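Local coordinates for protein LipS lipolytic enzyme (Unidentified, PDB 4FBL) that probably hydrolyses ester bonds of lipid substrates, as a thermostable metagenome-derived lipase of the alpha/beta-hydrolase fold, at residues 234-237 and 238-241; 106-109 and 110-114; 264-267 and 268-271; 203-206 and 207-211. One frame throughout, in Å; residues are numbered along the deposited sequence.

Interaction 1: 234-237 and 238-241; sequences PHNG and ELIY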
ATOM      1  N   PRO C 234      13.263   0.912  12.599  1.00 27.37           N
ATOM      2  CA  PRO C 234      13.340   2.060  13.456  1.00 27.49           C
ATOM      3  C   PRO C 234      13.356   3.368  12.674  1.00 29.10           C
ATOM      4  O   PRO C 234      12.921   4.464  13.168  1.00 28.37           O
ATOM      5  CB  PRO C 234      14.685   1.852  14.150  1.00 27.38           C
ATOM      6  CG  PRO C 234      14.742   0.356  14.382  1.00 27.93           C
ATOM      7  CD  PRO C 234      14.284  -0.107  12.962  1.00 27.38           C
ATOM      8  N   HIS C 235      13.887   3.277  11.464  1.00 28.28           N
ATOM      9  CA  HIS C 235      13.946   4.413  10.600  1.00 28.63           C
ATOM     10  C   HIS C 235      12.507   4.972  10.317  1.00 26.97           C
ATOM     11  O   HIS C 235      12.358   6.096   9.868  1.00 25.76           O
ATOM     12  CB  HIS C 235      14.672   3.975   9.308  1.00 31.97           C
ATOM     13  CG  HIS C 235      14.644   5.009   8.256  1.00 35.36           C
ATOM     14  ND1 HIS C 235      13.817   4.916   7.149  1.00 41.27           N
ATOM     15  CD2 HIS C 235      15.290   6.205   8.168  1.00 42.15           C
ATOM     16  CE1 HIS C 235      13.982   6.002   6.404  1.00 41.18           C
ATOM     17  NE2 HIS C 235      14.856   6.807   7.006  1.00 41.61           N
ATOM     18  N   ASN C 236      11.471   4.154  10.558  1.00 25.63           N
ATOM     19  CA  ASN C 236      10.089   4.658  10.523  1.00 25.62           C
ATOM     20  C   ASN C 236       9.896   5.943  11.352  1.00 24.13           C
ATOM     21  O   ASN C 236       9.211   6.830  10.881  1.00 25.65           O
ATOM     22  CB  ASN C 236       9.065   3.600  10.898  1.00 24.48           C
ATOM     23  CG  ASN C 236       8.688   2.702   9.719  1.00 27.68           C
ATOM     24  OD1 ASN C 236       9.249   1.621   9.508  1.00 26.75           O
ATOM     25  ND2 ASN C 236       7.741   3.144   8.963  1.00 19.47           N
ATOM     26  N   GLY C 237      10.547   6.079  12.512  1.00 23.84           N
ATOM     27  CA  GLY C 237      10.401   7.305  13.326  1.00 23.36           C
ATOM     28  C   GLY C 237      10.964   8.525  12.599  1.00 24.69           C
ATOM     29  O   GLY C 237      10.370   9.639  12.651  1.00 23.13           O
ATOM     30  N   GLU C 238      12.118   8.348  11.910  1.00 25.83           N
ATOM     31  CA  GLU C 238      12.729   9.470  11.140  1.00 28.26           C
ATOM     32  C   GLU C 238      11.870   9.886   9.959  1.00 27.34           C
ATOM     33  O   GLU C 238      11.684  11.078   9.702  1.00 27.89           O
ATOM     34  CB  GLU C 238      14.188   9.153  10.724  1.00 29.59           C
ATOM     35  CG  GLU C 238      15.074   9.061  12.000  1.00 35.07           C
ATOM     36  CD  GLU C 238      16.422   8.360  11.827  1.00 47.80           C
ATOM     37  OE1 GLU C 238      17.418   8.983  12.293  1.00 55.32           O
ATOM     38  OE2 GLU C 238      16.493   7.205  11.298  1.00 48.23           O
ATOM     39  N   LEU C 239      11.313   8.872   9.306  1.00 26.35           N
ATOM     40  CA  LEU C 239      10.440   9.017   8.185  1.00 26.62           C
ATOM     41  C   LEU C 239       9.268   9.936   8.549  1.00 26.68           C
ATOM     42  O   LEU C 239       8.962  10.916   7.840  1.00 24.65           O
ATOM     43  CB  LEU C 239       9.873   7.610   7.854  1.00 26.28           C
ATOM     44  CG  LEU C 239       9.503   7.109   6.446  1.00 32.32           C
ATOM     45  CD1 LEU C 239       8.082   6.574   6.242  1.00 31.38           C
ATOM     46  CD2 LEU C 239      10.012   8.017   5.201  1.00 33.01           C
ATOM     47  N   ILE C 240       8.589   9.590   9.657  1.00 23.68           N
ATOM     48  CA  ILE C 240       7.532  10.439  10.172  1.00 21.96           C
ATOM     49  C   ILE C 240       8.032  11.838  10.585  1.00 24.07           C
ATOM     50  O   ILE C 240       7.424  12.859  10.252  1.00 24.44           O
ATOM     51  CB  ILE C 240       6.839   9.732  11.369  1.00 21.52           C
ATOM     52  CG1 ILE C 240       6.287   8.374  10.854  1.00 17.89           C
ATOM     53  CG2 ILE C 240       5.714  10.620  11.976  1.00 18.04           C
ATOM     54  CD1 ILE C 240       5.851   7.428  11.967  1.00 27.35           C
ATOM     55  N   TYR C 241       9.119  11.896  11.332  1.00 25.49           N
ATOM     56  CA  TYR C 241       9.565  13.186  11.830  1.00 26.77           C
ATOM     57  C   TYR C 241       9.827  14.124  10.640  1.00 27.75           C
ATOM     58  O   TYR C 241       9.415  15.289  10.630  1.00 27.59           O
ATOM     59  CB  TYR C 241      10.809  12.989  12.699  1.00 26.28           C
ATOM     60  CG  TYR C 241      11.335  14.306  13.304  1.00 29.48           C
ATOM     61  CD1 TYR C 241      10.876  14.741  14.551  1.00 27.06           C
ATOM     62  CD2 TYR C 241      12.267  15.138  12.577  1.00 30.67           C
ATOM     63  CE1 TYR C 241      11.346  15.924  15.136  1.00 27.46           C
ATOM     64  CE2 TYR C 241      12.714  16.366  13.135  1.00 29.99           C
ATOM     65  CZ  TYR C 241      12.262  16.734  14.422  1.00 29.69           C
ATOM     66  OH  TYR C 241      12.653  17.922  15.040  1.00 31.06           O
TER
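The imidazole of His235 and the carboxylate of Glu238 form the polar side-chain contact of this helical turn. Glu238 OE2 lies 3.5 Å from His235 CD2, at the edge of the ring and near its plane, while the planes of ring and carboxylate stand 70° apart. The atom met is a ring carbon; His235 NE2 is 4.6 Å from Glu238 OE2, too far for a hydrogen bond, though if the ring were protonated the carboxylate could still favour it weakly. Glu238 reaches this place with CG beside its own backbone N (chi1 -66°) and an extended chain beyond, which crosses the histidine side chain at about a right angle.

The backbone bonds are regular i to i+4 helix bonds. Leu239 N donates to His235 O at 3.0 Å, Ile240 N to Asn236 O at 3.1 Å and Tyr241 N to Gly237 O at 2.9 Å, the middle one nearly straight at 172°.

Side-chain carbons also press on these carbonyl oxygens: Leu239 CB is 3.2 Å from Asn236 O, and Ile240 CG1 leans on the same atom.

The turn belongs to helix 235-243, the connection in the beta-alpha-beta unit between strands 221-226 and 249-254. Ile240 packs on Ile223 of the first strand and Glu238 on Leu251 and Trp253 of the second, while the Tyr241 ring makes a cation-pi contact with Lys249.

Interaction 2: 106-109 and 110-114; sequences ADIV and AAMRW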
ATOM      1  N   ALA C 106     -12.554   1.940   9.447  1.00 17.87           N
ATOM      2  CA  ALA C 106     -13.904   2.168   9.971  1.00 18.86           C
ATOM      3  C   ALA C 106     -13.949   1.964  11.496  1.00 20.02           C
ATOM      4  O   ALA C 106     -14.742   2.671  12.197  1.00 20.98           O
ATOM      5  CB  ALA C 106     -15.012   1.283   9.254  1.00 18.48           C
ATOM      6  N   ASP C 107     -13.114   1.063  12.043  1.00 17.23           N
ATOM      7  CA  ASP C 107     -13.099   0.922  13.495  1.00 17.27           C
ATOM      8  C   ASP C 107     -12.575   2.207  14.155  1.00 17.12           C
ATOM      9  O   ASP C 107     -13.095   2.621  15.210  1.00 18.00           O
ATOM     10  CB  ASP C 107     -12.243  -0.237  13.996  1.00 18.09           C
ATOM     11  CG  ASP C 107     -12.787  -1.620  13.561  1.00 21.30           C
ATOM     12  OD1 ASP C 107     -13.997  -1.840  13.601  1.00 18.95           O
ATOM     13  OD2 ASP C 107     -11.987  -2.452  13.137  1.00 21.34           O
ATOM     14  N   ILE C 108     -11.541   2.791  13.572  1.00 16.72           N
ATOM     15  CA  ILE C 108     -10.943   4.045  14.091  1.00 17.11           C
ATOM     16  C   ILE C 108     -11.927   5.208  13.963  1.00 18.89           C
ATOM     17  O   ILE C 108     -12.075   5.964  14.892  1.00 20.29           O
ATOM     18  CB  ILE C 108      -9.727   4.368  13.338  1.00 17.25           C
ATOM     19  CG1 ILE C 108      -8.719   3.205  13.508  1.00 16.38           C
ATOM     20  CG2 ILE C 108      -9.116   5.739  13.800  1.00 17.76           C
ATOM     21  CD1 ILE C 108      -8.351   2.722  15.050  1.00 14.87           C
ATOM     22  N   VAL C 109     -12.671   5.277  12.842  1.00 19.26           N
ATOM     23  CA  VAL C 109     -13.723   6.242  12.646  1.00 20.00           C
ATOM     24  C   VAL C 109     -14.827   6.095  13.713  1.00 20.66           C
ATOM     25  O   VAL C 109     -15.189   7.067  14.304  1.00 21.56           O
ATOM     26  CB  VAL C 109     -14.316   6.146  11.212  1.00 18.58           C
ATOM     27  CG1 VAL C 109     -15.477   7.103  11.111  1.00 20.39           C
ATOM     28  CG2 VAL C 109     -13.241   6.663  10.226  1.00 16.99           C
ATOM     29  N   ALA C 110     -15.335   4.895  13.986  1.00 21.49           N
ATOM     30  CA  ALA C 110     -16.353   4.740  15.034  1.00 21.41           C
ATOM     31  C   ALA C 110     -15.806   5.092  16.442  1.00 21.14           C
ATOM     32  O   ALA C 110     -16.561   5.606  17.271  1.00 21.85           O
ATOM     33  CB  ALA C 110     -16.896   3.274  15.082  1.00 22.21           C
ATOM     34  N   ALA C 111     -14.560   4.772  16.751  1.00 17.40           N
ATOM     35  CA  ALA C 111     -13.987   5.169  18.080  1.00 19.22           C
ATOM     36  C   ALA C 111     -13.880   6.717  18.158  1.00 20.82           C
ATOM     37  O   ALA C 111     -14.080   7.375  19.231  1.00 20.67           O
ATOM     38  CB  ALA C 111     -12.550   4.490  18.300  1.00 16.93           C
ATOM     39  N   MET C 112     -13.550   7.322  17.021  1.00 21.29           N
ATOM     40  CA  MET C 112     -13.473   8.818  16.937  1.00 21.33           C
ATOM     41  C   MET C 112     -14.865   9.358  17.145  1.00 22.69           C
ATOM     42  O   MET C 112     -15.028  10.333  17.840  1.00 22.97           O
ATOM     43  CB  MET C 112     -13.065   9.329  15.549  1.00 21.31           C
ATOM     44  CG  MET C 112     -11.578   9.283  15.352  1.00 19.37           C
ATOM     45  SD  MET C 112     -11.083   9.744  13.676  1.00 26.96           S
ATOM     46  CE  MET C 112     -11.737  11.447  13.640  1.00 17.38           C
ATOM     47  N   ARG C 113     -15.883   8.733  16.557  1.00 23.20           N
ATOM     48  CA  ARG C 113     -17.252   9.233  16.763  1.00 25.15           C
ATOM     49  C   ARG C 113     -17.703   9.072  18.225  1.00 25.14           C
ATOM     50  O   ARG C 113     -18.399   9.937  18.748  1.00 25.29           O
ATOM     51  CB  ARG C 113     -18.224   8.573  15.783  1.00 25.73           C
ATOM     52  CG  ARG C 113     -17.851   9.055  14.343  1.00 31.62           C
ATOM     53  CD  ARG C 113     -18.595   8.338  13.227  1.00 37.94           C
ATOM     54  NE  ARG C 113     -18.399   9.018  11.944  1.00 44.45           N
ATOM     55  CZ  ARG C 113     -18.714   8.512  10.749  1.00 44.52           C
ATOM     56  NH1 ARG C 113     -19.219   7.276  10.655  1.00 46.04           N
ATOM     57  NH2 ARG C 113     -18.496   9.233   9.640  1.00 42.93           N
ATOM     58  N   TRP C 114     -17.293   7.991  18.877  1.00 23.83           N
ATOM     59  CA  TRP C 114     -17.677   7.709  20.275  1.00 23.63           C
ATOM     60  C   TRP C 114     -17.036   8.771  21.195  1.00 24.43           C
ATOM     61  O   TRP C 114     -17.706   9.290  22.127  1.00 24.05           O
ATOM     62  CB  TRP C 114     -17.239   6.287  20.649  1.00 22.49           C
ATOM     63  CG  TRP C 114     -17.552   5.851  22.049  1.00 23.95           C
ATOM     64  CD1 TRP C 114     -18.650   5.148  22.460  1.00 24.42           C
ATOM     65  CD2 TRP C 114     -16.732   6.055  23.243  1.00 26.06           C
ATOM     66  NE1 TRP C 114     -18.570   4.903  23.835  1.00 25.46           N
ATOM     67  CE2 TRP C 114     -17.420   5.456  24.339  1.00 24.35           C
ATOM     68  CE3 TRP C 114     -15.493   6.719  23.494  1.00 23.99           C
ATOM     69  CZ2 TRP C 114     -16.887   5.442  25.663  1.00 24.68           C
ATOM     70  CZ3 TRP C 114     -14.971   6.750  24.824  1.00 23.96           C
ATOM     71  CH2 TRP C 114     -15.677   6.117  25.898  1.00 22.95           C
TER
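Val109 and Arg113 lie side by side and point the same way, an i to i+4 pair on helix 101-118 of the alpha/beta-hydrolase fold. Arg113 can be followed outward. Its CB is 3.7 Å from Val109 O, and CG comes closer to that oxygen, at 3.3 Å. CD lies between that oxygen and the methyl Val109 CG1; from Arg113 NE (3.6 Å from Val109 CG1) outward the methyl is the partner. CZ comes closest, 3.5 Å from Val109 CG1, which lies over the centre of one guanidinium face; NH1 and NH2 are slightly farther from it. The conformations of both residues make this possible: Arg113 runs extended from CG to NE, and Val109 places CG1 opposite its backbone N (chi1 176°), beside the carbonyl that accepts from Arg113 N at 2.9 Å. The flat cation is thus layered on a hydrocarbon branch, and Arg113 also packs on Pro169 of the second subunit.

On another side of the helix, Met112 CG rests 3.4 Å from Ile108 O, and the chain bends at chi3. Ile108 and Met112 both reach Leu55 of strand 52-57, and Ile108 also touches Leu133 and Trp136 of helix 129-140. Asp107 turns its carboxylate elsewhere, with OD2 hydrogen-bonded to Thr87 OG1. The apolar side therefore meets the sheet while the arginine lies at the dimer contact. Along the apolar side, the loose approach of Ile108 CG2 to Met112 SD measures 4.5 Å.

Interaction 3: 264-267 and 268-271; sequences DNDK and ELIL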
ATOM      1  N   ASP C 264       7.047  -3.088  27.590  1.00 27.22           N
ATOM      2  CA  ASP C 264       8.505  -3.360  27.778  1.00 27.72           C
ATOM      3  C   ASP C 264       9.184  -2.450  28.866  1.00 26.84           C
ATOM      4  O   ASP C 264       8.526  -1.641  29.507  1.00 26.67           O
ATOM      5  CB  ASP C 264       9.209  -3.122  26.426  1.00 26.16           C
ATOM      6  CG  ASP C 264      10.444  -3.998  26.223  1.00 29.24           C
ATOM      7  OD1 ASP C 264      11.089  -4.411  27.227  1.00 30.11           O
ATOM      8  OD2 ASP C 264      10.819  -4.248  25.053  1.00 29.42           O
ATOM      9  N   ASN C 265      10.504  -2.490  28.980  1.00 26.14           N
ATOM     10  CA  ASN C 265      11.154  -1.735  30.062  1.00 26.61           C
ATOM     11  C   ASN C 265      10.781  -0.272  29.969  1.00 26.94           C
ATOM     12  O   ASN C 265      10.815   0.422  30.978  1.00 24.42           O
ATOM     13  CB  ASN C 265      12.693  -1.778  30.001  1.00 26.32           C
ATOM     14  CG  ASN C 265      13.236  -3.149  30.230  1.00 27.93           C
ATOM     15  OD1 ASN C 265      12.866  -3.835  31.188  1.00 28.77           O
ATOM     16  ND2 ASN C 265      14.085  -3.590  29.316  1.00 26.28           N
ATOM     17  N   ASP C 266      10.495   0.255  28.761  1.00 25.99           N
ATOM     18  CA  ASP C 266      10.313   1.724  28.698  1.00 25.08           C
ATOM     19  C   ASP C 266       8.857   2.094  28.837  1.00 23.89           C
ATOM     20  O   ASP C 266       8.517   3.266  28.646  1.00 23.71           O
ATOM     21  CB  ASP C 266      10.854   2.319  27.391  1.00 25.91           C
ATOM     22  CG  ASP C 266      12.367   2.331  27.346  1.00 30.51           C
ATOM     23  OD1 ASP C 266      12.964   3.022  28.196  1.00 33.97           O
ATOM     24  OD2 ASP C 266      12.945   1.709  26.435  1.00 28.20           O
ATOM     25  N   LYS C 267       7.969   1.136  29.139  1.00 23.15           N
ATOM     26  CA  LYS C 267       6.493   1.490  29.231  1.00 22.76           C
ATOM     27  C   LYS C 267       6.149   2.685  30.131  1.00 23.53           C
ATOM     28  O   LYS C 267       5.268   3.532  29.842  1.00 22.16           O
ATOM     29  CB  LYS C 267       5.648   0.268  29.595  1.00 24.00           C
ATOM     30  CG  LYS C 267       5.843  -0.391  31.066  1.00 22.29           C
ATOM     31  CD  LYS C 267       5.012  -1.675  31.142  1.00 22.59           C
ATOM     32  CE  LYS C 267       4.754  -2.015  32.640  1.00 28.05           C
ATOM     33  NZ  LYS C 267       6.170  -2.102  33.198  1.00 25.62           N
ATOM     34  N   GLU C 268       6.820   2.756  31.285  1.00 23.69           N
ATOM     35  CA  GLU C 268       6.607   3.901  32.212  1.00 21.95           C
ATOM     36  C   GLU C 268       6.939   5.261  31.666  1.00 20.36           C
ATOM     37  O   GLU C 268       6.149   6.212  31.846  1.00 21.31           O
ATOM     38  CB  GLU C 268       7.457   3.652  33.471  1.00 23.39           C
ATOM     39  CG  GLU C 268       6.868   2.537  34.370  1.00 20.97           C
ATOM     40  CD  GLU C 268       7.440   1.158  34.053  1.00 26.91           C
ATOM     41  OE1 GLU C 268       8.387   1.053  33.219  1.00 25.78           O
ATOM     42  OE2 GLU C 268       6.861   0.183  34.624  1.00 28.22           O
ATOM     43  N   LEU C 269       8.118   5.385  31.066  1.00 20.36           N
ATOM     44  CA  LEU C 269       8.546   6.587  30.318  1.00 20.97           C
ATOM     45  C   LEU C 269       7.525   6.987  29.214  1.00 20.70           C
ATOM     46  O   LEU C 269       7.125   8.175  29.097  1.00 20.47           O
ATOM     47  CB  LEU C 269       9.918   6.324  29.699  1.00 21.03           C
ATOM     48  CG  LEU C 269      10.481   7.460  28.799  1.00 24.28           C
ATOM     49  CD1 LEU C 269      10.819   8.697  29.604  1.00 23.30           C
ATOM     50  CD2 LEU C 269      11.749   6.990  28.125  1.00 21.41           C
ATOM     51  N   ILE C 270       7.008   5.982  28.488  1.00 18.97           N
ATOM     52  CA  ILE C 270       6.045   6.258  27.396  1.00 18.14           C
ATOM     53  C   ILE C 270       4.753   6.849  28.062  1.00 18.01           C
ATOM     54  O   ILE C 270       4.204   7.805  27.561  1.00 17.26           O
ATOM     55  CB  ILE C 270       5.656   4.942  26.595  1.00 17.72           C
ATOM     56  CG1 ILE C 270       6.853   4.413  25.807  1.00 15.50           C
ATOM     57  CG2 ILE C 270       4.440   5.224  25.626  1.00 19.45           C
ATOM     58  CD1 ILE C 270       6.645   2.941  25.293  1.00 17.48           C
ATOM     59  N   LEU C 271       4.280   6.270  29.165  1.00 17.68           N
ATOM     60  CA  LEU C 271       3.004   6.756  29.770  1.00 18.41           C
ATOM     61  C   LEU C 271       3.236   8.141  30.281  1.00 19.86           C
ATOM     62  O   LEU C 271       2.403   9.068  30.094  1.00 18.58           O
ATOM     63  CB  LEU C 271       2.596   5.840  30.940  1.00 16.60           C
ATOM     64  CG  LEU C 271       1.376   6.225  31.752  1.00 20.68           C
ATOM     65  CD1 LEU C 271       0.114   6.508  30.890  1.00 12.42           C
ATOM     66  CD2 LEU C 271       1.117   5.190  32.816  1.00 20.71           C
TER
HETATM   67  O   HOH W   1       8.874  -1.829  32.747  1.00 38.56           O
HETATM   68  O   HOH W   2      10.265   3.291  31.894  1.00 25.78           O
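Across the boundary between 264-267 and 268-271, Lys267 and Glu268 form a salt bridge, and the residues leading up to it shape the entry into the helix. Asp264 starts a type I beta turn that ends at Lys267, whose N donates to Asp264 O at 2.9 Å. The carboxylate of Asp264 also holds the next residue: Asn265 N donates to OD1, approaching on the anti side and 29° out of the carboxylate plane. Further bonds to OD1 and OD2 come from the backbone N of Ala184, Lys183 and Tyr258.

Asn265 reaches the helix through water. Water 2 donates to Asn265 O and accepts from Leu269 N at 3.1 Å, bridging turn and helix. The amide ND2 of Asn265 is bonded to Asn256 O.

Asp266 occupies the N-cap of helix 267-279, which follows strand 249-254 in this alpha/beta-hydrolase fold, yet its carboxylate makes no capping bond. OD2 is instead held by Ser257 OG and Asn256 N. Its O accepts from Ile270 N at 3.1 Å, and OD1 lies alongside Leu269 CD2.

Lys267 sets CG between its backbone N and carbonyl carbon (chi1 66°), runs alongside Glu268, and bends at chi4. NZ meets Glu268 OE2 at 2.8 Å from above the carboxylate plane, 36° out of it. Glu268 bends at chi2 to bring its carboxylate alongside the lysine chain, where OE1 lies 3.6 Å from Lys267 CG. Water 1 accepts from Lys267 NZ at 2.8 Å, so the ammonium is bonded to both carboxylate and water, while Lys267 also makes a cation-pi contact with Phe69.

Interaction 4: 203-206 and 207-211; sequences LITI and GAVAE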
ATOM      1  N   LEU C 203      -2.217  -4.814   5.960  1.00 19.15           N
ATOM      2  CA  LEU C 203      -1.189  -4.145   6.708  1.00 18.37           C
ATOM      3  C   LEU C 203      -0.393  -3.209   5.848  1.00 18.65           C
ATOM      4  O   LEU C 203      -0.054  -2.053   6.246  1.00 19.05           O
ATOM      5  CB  LEU C 203      -0.250  -5.154   7.382  1.00 18.66           C
ATOM      6  CG  LEU C 203       1.065  -4.693   8.044  1.00 18.65           C
ATOM      7  CD1 LEU C 203       0.931  -3.768   9.216  1.00 17.98           C
ATOM      8  CD2 LEU C 203       2.003  -5.889   8.513  1.00 23.84           C
ATOM      9  N   ILE C 204       0.017  -3.680   4.672  1.00 19.07           N
ATOM     10  CA  ILE C 204       0.919  -2.874   3.803  1.00 17.78           C
ATOM     11  C   ILE C 204       0.114  -1.633   3.262  1.00 17.04           C
ATOM     12  O   ILE C 204       0.668  -0.533   3.179  1.00 18.88           O
ATOM     13  CB  ILE C 204       1.431  -3.767   2.580  1.00 17.77           C
ATOM     14  CG1 ILE C 204       2.572  -4.708   3.055  1.00 18.77           C
ATOM     15  CG2 ILE C 204       2.022  -2.878   1.512  1.00 17.29           C
ATOM     16  CD1 ILE C 204       2.812  -5.975   2.188  1.00 17.78           C
ATOM     17  N   THR C 205      -1.162  -1.834   2.966  1.00 16.46           N
ATOM     18  CA  THR C 205      -2.024  -0.776   2.408  1.00 18.22           C
ATOM     19  C   THR C 205      -2.096   0.404   3.422  1.00 19.42           C
ATOM     20  O   THR C 205      -1.810   1.603   3.099  1.00 17.50           O
ATOM     21  CB  THR C 205      -3.501  -1.268   2.108  1.00 19.85           C
ATOM     22  OG1 THR C 205      -3.506  -2.272   1.059  1.00 19.55           O
ATOM     23  CG2 THR C 205      -4.374  -0.064   1.641  1.00 14.78           C
ATOM     24  N   ILE C 206      -2.414   0.059   4.696  1.00 19.13           N
ATOM     25  CA  ILE C 206      -2.505   1.089   5.729  1.00 18.01           C
ATOM     26  C   ILE C 206      -1.200   1.813   5.843  1.00 17.04           C
ATOM     27  O   ILE C 206      -1.199   3.052   5.965  1.00 18.19           O
ATOM     28  CB  ILE C 206      -2.855   0.526   7.173  1.00 18.81           C
ATOM     29  CG1 ILE C 206      -4.203  -0.146   7.214  1.00 19.52           C
ATOM     30  CG2 ILE C 206      -2.808   1.714   8.217  1.00 22.16           C
ATOM     31  CD1 ILE C 206      -5.220   0.832   6.976  1.00 31.74           C
ATOM     32  N   GLY C 207      -0.075   1.065   5.882  1.00 15.32           N
ATOM     33  CA  GLY C 207       1.171   1.752   6.011  1.00 14.65           C
ATOM     34  C   GLY C 207       1.438   2.720   4.843  1.00 16.32           C
ATOM     35  O   GLY C 207       1.936   3.877   5.009  1.00 15.33           O
ATOM     36  N   ALA C 208       1.155   2.258   3.637  1.00 14.72           N
ATOM     37  CA  ALA C 208       1.369   3.158   2.459  1.00 17.46           C
ATOM     38  C   ALA C 208       0.439   4.427   2.401  1.00 16.25           C
ATOM     39  O   ALA C 208       0.877   5.525   2.022  1.00 18.16           O
ATOM     40  CB  ALA C 208       1.225   2.361   1.184  1.00 16.62           C
ATOM     41  N   VAL C 209      -0.835   4.251   2.749  1.00 17.71           N
ATOM     42  CA  VAL C 209      -1.765   5.374   2.745  1.00 15.68           C
ATOM     43  C   VAL C 209      -1.275   6.388   3.782  1.00 17.77           C
ATOM     44  O   VAL C 209      -1.170   7.590   3.492  1.00 18.05           O
ATOM     45  CB  VAL C 209      -3.223   4.949   2.951  1.00 17.75           C
ATOM     46  CG1 VAL C 209      -4.139   6.223   3.227  1.00 12.14           C
ATOM     47  CG2 VAL C 209      -3.714   4.146   1.691  1.00 18.52           C
ATOM     48  N   ALA C 210      -0.863   5.905   4.966  1.00 18.12           N
ATOM     49  CA  ALA C 210      -0.342   6.818   6.017  1.00 16.97           C
ATOM     50  C   ALA C 210       0.853   7.548   5.600  1.00 18.58           C
ATOM     51  O   ALA C 210       0.963   8.805   5.875  1.00 19.01           O
ATOM     52  CB  ALA C 210      -0.011   6.037   7.372  1.00 18.16           C
ATOM     53  N   GLU C 211       1.835   6.794   5.057  1.00 17.75           N
ATOM     54  CA  GLU C 211       2.998   7.458   4.531  1.00 17.61           C
ATOM     55  C   GLU C 211       2.644   8.594   3.523  1.00 19.20           C
ATOM     56  O   GLU C 211       3.263   9.671   3.544  1.00 19.60           O
ATOM     57  CB  GLU C 211       3.947   6.467   3.839  1.00 18.06           C
ATOM     58  CG  GLU C 211       5.295   7.214   3.555  1.00 22.84           C
ATOM     59  CD  GLU C 211       6.399   6.290   2.862  1.00 29.87           C
ATOM     60  OE1 GLU C 211       6.226   5.087   2.786  1.00 27.64           O
ATOM     61  OE2 GLU C 211       7.452   6.775   2.432  1.00 33.61           O
TER
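Val209 lies over the carbonyl of Thr205, one turn earlier in the helix: its CG2 is 3.5 Å from Thr205 O and 4.3 Å from the Thr205 methyl CG2. The valine puts this branch beside its own backbone N (chi1 169° for CG1), on the side from which that N donates to the same oxygen. The bond from Val209 N to Thr205 O is 2.8 Å long, with an N-H...O angle of 167°. One carbonyl oxygen is thus gripped by an N-H and covered by a methyl.

Similar steps run along the rest of the turn. Ala208 N donates to Ile204 O, with Ala208 CB 3.6 Å from that oxygen; Ala210 CB lies 3.5 Å from Ile206 O, which accepts from Ala210 N. Gly207 N, meanwhile, donates to Leu203 O at 3.1 Å.

Helix 200-213 lies at the dimer contact of this alpha/beta hydrolase. Ala208 packs on Ala208 of the second subunit, and Thr205 OG1, bonded also to Lys201 O, is hydrogen-bonded to Thr205 OG1 of that subunit; Glu211 OE2 forms a salt bridge with its Arg156 NH2. Ile206 faces Ala132 and Leu133 of helix 129-140 in its own chain.

The contact is therefore chiefly backbone bonds and small apolar groups; the methyl-sized side chain of Ala208 is consistent with a close approach of the two copies of this helix, while the Thr205 hydroxyls and the Glu211 salt bridge add polar links between the subunits.

In the fold
Along the chain the order is interaction 2, 4, 1, 3, each within or at the start of a separate helix: 101-118, 200-213, 235-243 and 267-279. Interactions 1 and 4 have centres about 14 Å apart and touch directly, Leu239 CD1 packing 3.8 Å from Glu211 CD. The others stay separate: interaction 2 lies about 26 Å from interactions 1 and 3, centre to centre, on the opposite side of the chain's centre from both. Helices 101-118 and 235-243 pack on strands of the central sheet, as does 267-279. Interactions 2 and 4 also reach the second subunit, and of the four, interaction 4 comes nearest the bound spermidine, the side chain of Leu203 being about 7 Å from it.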